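Local coordinates for protein ABC-type phosphate transport system, periplasmic component (Lactobacillus brevis, PDB 4ECF) that probably binds phosphate outside the cytoplasmic membrane as the solute-binding component of a PstSACB-type ABC importer, at residues 102-106 with 107-111. Residues are numbered along the deposited sequence; the frame is centred on the assembly and turned at random.
Sequences IKIFT and GQITN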
ATOM      1  N   ILE A 102      -8.978   0.796 -17.030  1.00 17.00           N
ATOM      2  CA  ILE A 102      -8.839   2.238 -17.236  1.00 17.61           C
ATOM      3  C   ILE A 102     -10.205   2.818 -17.573  1.00 17.89           C
ATOM      4  O   ILE A 102     -10.626   3.813 -17.016  1.00 18.87           O
ATOM      5  CB  ILE A 102      -7.839   2.554 -18.329  1.00 18.35           C
ATOM      6  CG1 ILE A 102      -6.418   2.303 -17.836  1.00 19.01           C
ATOM      7  CG2 ILE A 102      -7.953   4.014 -18.781  1.00 18.15           C
ATOM      8  CD1 ILE A 102      -5.354   2.232 -18.916  1.00 19.85           C
ATOM      9  N   LYS A 103     -10.908   2.148 -18.468  1.00 16.71           N
ATOM     10  CA  LYS A 103     -12.224   2.619 -18.902  1.00 18.18           C
ATOM     11  C   LYS A 103     -13.182   2.628 -17.734  1.00 17.65           C
ATOM     12  O   LYS A 103     -14.069   3.475 -17.690  1.00 17.73           O
ATOM     13  CB  LYS A 103     -12.773   1.805 -20.073  1.00 20.06           C
ATOM     14  CG  LYS A 103     -12.067   2.113 -21.397  1.00 21.01           C
ATOM     15  CD  LYS A 103     -12.691   1.282 -22.510  1.00 27.32           C
ATOM     16  CE  LYS A 103     -12.251   1.730 -23.877  1.00 36.41           C
ATOM     17  NZ  LYS A 103     -13.031   0.946 -24.875  1.00 39.12           N
ATOM     18  N   ILE A 104     -13.078   1.668 -16.823  1.00 16.40           N
ATOM     19  CA  ILE A 104     -13.950   1.697 -15.632  1.00 16.28           C
ATOM     20  C   ILE A 104     -13.633   2.873 -14.721  1.00 17.01           C
ATOM     21  O   ILE A 104     -14.534   3.605 -14.302  1.00 19.25           O
ATOM     22  CB  ILE A 104     -13.929   0.331 -14.885  1.00 16.22           C
ATOM     23  CG1 ILE A 104     -14.677  -0.700 -15.756  1.00 17.91           C
ATOM     24  CG2 ILE A 104     -14.497   0.442 -13.450  1.00 18.46           C
ATOM     25  CD1 ILE A 104     -14.610  -2.141 -15.289  1.00 20.09           C
ATOM     26  N   PHE A 105     -12.365   3.054 -14.390  1.00 15.80           N
ATOM     27  CA  PHE A 105     -11.981   4.127 -13.452  1.00 17.05           C
ATOM     28  C   PHE A 105     -12.125   5.539 -14.034  1.00 19.47           C
ATOM     29  O   PHE A 105     -12.294   6.494 -13.273  1.00 22.69           O
ATOM     30  CB  PHE A 105     -10.593   3.860 -12.856  1.00 18.51           C
ATOM     31  CG  PHE A 105     -10.648   3.003 -11.609  1.00 17.36           C
ATOM     32  CD1 PHE A 105     -10.841   3.591 -10.371  1.00 17.41           C
ATOM     33  CD2 PHE A 105     -10.637   1.620 -11.682  1.00 18.56           C
ATOM     34  CE1 PHE A 105     -10.933   2.805  -9.211  1.00 18.66           C
ATOM     35  CE2 PHE A 105     -10.729   0.834 -10.548  1.00 17.86           C
ATOM     36  CZ  PHE A 105     -10.900   1.435  -9.306  1.00 19.16           C
ATOM     37  N   THR A 106     -12.079   5.662 -15.359  1.00 19.74           N
ATOM     38  CA  THR A 106     -12.359   6.941 -16.000  1.00 19.77           C
ATOM     39  C   THR A 106     -13.826   7.208 -16.247  1.00 20.11           C
ATOM     40  O   THR A 106     -14.182   8.310 -16.741  1.00 22.07           O
ATOM     41  CB  THR A 106     -11.573   7.110 -17.299  1.00 22.91           C
ATOM     42  OG1 THR A 106     -11.999   6.115 -18.203  1.00 27.06           O
ATOM     43  CG2 THR A 106     -10.059   7.039 -17.014  1.00 26.50           C
ATOM     44  N   GLY A 107     -14.698   6.217 -16.028  1.00 19.45           N
ATOM     45  CA  GLY A 107     -16.135   6.393 -16.251  1.00 21.23           C
ATOM     46  C   GLY A 107     -16.638   6.120 -17.656  1.00 21.63           C
ATOM     47  O   GLY A 107     -17.796   6.397 -17.970  1.00 24.76           O
ATOM     48  N   GLN A 108     -15.785   5.625 -18.539  1.00 19.01           N
ATOM     49  CA  GLN A 108     -16.204   5.278 -19.884  1.00 22.97           C
ATOM     50  C   GLN A 108     -17.088   4.032 -19.943  1.00 22.72           C
ATOM     51  O   GLN A 108     -17.926   3.909 -20.817  1.00 25.50           O
ATOM     52  CB  GLN A 108     -14.980   5.052 -20.770  1.00 24.80           C
ATOM     53  CG  GLN A 108     -14.155   6.311 -20.975  1.00 22.36           C
ATOM     54  CD  GLN A 108     -12.898   5.989 -21.703  1.00 24.68           C
ATOM     55  OE1 GLN A 108     -12.937   5.726 -22.905  1.00 26.48           O
ATOM     56  NE2 GLN A 108     -11.792   5.921 -20.986  1.00 24.53           N
ATOM     57  N   ILE A 109     -16.849   3.089 -19.040  1.00 21.09           N
ATOM     58  CA  ILE A 109     -17.673   1.900 -18.858  1.00 21.38           C
ATOM     59  C   ILE A 109     -18.381   2.074 -17.523  1.00 20.29           C
ATOM     60  O   ILE A 109     -17.748   2.408 -16.509  1.00 21.46           O
ATOM     61  CB  ILE A 109     -16.813   0.631 -18.822  1.00 21.86           C
ATOM     62  CG1 ILE A 109     -16.337   0.270 -20.248  1.00 24.37           C
ATOM     63  CG2 ILE A 109     -17.578  -0.539 -18.196  1.00 19.25           C
ATOM     64  CD1 ILE A 109     -15.270  -0.817 -20.268  1.00 22.85           C
ATOM     65  N   THR A 110     -19.708   1.948 -17.527  1.00 21.16           N
ATOM     66  CA  THR A 110     -20.484   2.267 -16.310  1.00 20.24           C
ATOM     67  C   THR A 110     -21.336   1.101 -15.765  1.00 20.14           C
ATOM     68  O   THR A 110     -21.957   1.239 -14.734  1.00 19.33           O
ATOM     69  CB  THR A 110     -21.430   3.464 -16.561  1.00 23.88           C
ATOM     70  OG1 THR A 110     -22.321   3.136 -17.615  1.00 26.46           O
ATOM     71  CG2 THR A 110     -20.618   4.746 -16.901  1.00 28.00           C
ATOM     72  N   ASN A 111     -21.382  -0.016 -16.482  1.00 20.10           N
ATOM     73  CA  ASN A 111     -22.112  -1.208 -16.078  1.00 22.09           C
ATOM     74  C   ASN A 111     -21.210  -2.452 -16.249  1.00 20.56           C
ATOM     75  O   ASN A 111     -20.505  -2.616 -17.261  1.00 19.79           O
ATOM     76  CB  ASN A 111     -23.389  -1.297 -16.912  1.00 22.15           C
ATOM     77  CG  ASN A 111     -24.333  -2.361 -16.412  1.00 21.72           C
ATOM     78  OD1 ASN A 111     -24.005  -3.543 -16.449  1.00 21.29           O
ATOM     79  ND2 ASN A 111     -25.565  -1.950 -16.003  1.00 22.77           N
TER
HETATM   80  O   HOH W   1     -17.225   3.554 -14.046  1.00 20.97           O
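Gln108 reaches back over the end of helix 98-105 and gives a hydrogen bond from NE2 to Thr106 OG1, 2.8 Å long and nearly straight at 165°. The hydroxyl lies almost in the plane of the amide. Lys103 CG lies over one face of that amide, 3.8 Å from Gln108 NE2. The other flank of Lys103 meets Ile109, whose CD1 packs 3.6 Å from Lys103 CB, while Ile109 CG2 rests 3.8 Å from Ile104 CG1. The extended methylenes of Lys103 run between the Gln108 amide and Ile109, and the chain then leads away from the turn.

Thr106 OG1 gives its proton to Ile102 O, 2.9 Å away, and accepts the N-H of Gln108, so the hydroxyl is gripped by two bonds and its rotation is fixed. A chi1 of 63° turns OG1 back toward Ile102 O, which already accepts the backbone N-H of Thr106 in the helical pattern.

The backbone turn behind this is a Schellman motif, with Gly107 at positive phi (87°). Gly107 N bonds to Ile104 O, and Lys103 O receives Ile109 N at 3.1 Å, plus a weak bond from Gln108 N. A water donates to both Ile104 O and Ile109 O, bridging the helix end to the departing chain.

Beyond the turn, Glu114 OE2 accepts from the amides of Thr110 and Asn111, and Thr110 pairs through its backbone with Ile122. On the inner face of the helix, Ile104 packs on Leu124 of strand 123-127 and Ile170 of strand 169-174, and Phe105 meets Phe137 of helix 132-140 edge-to-face.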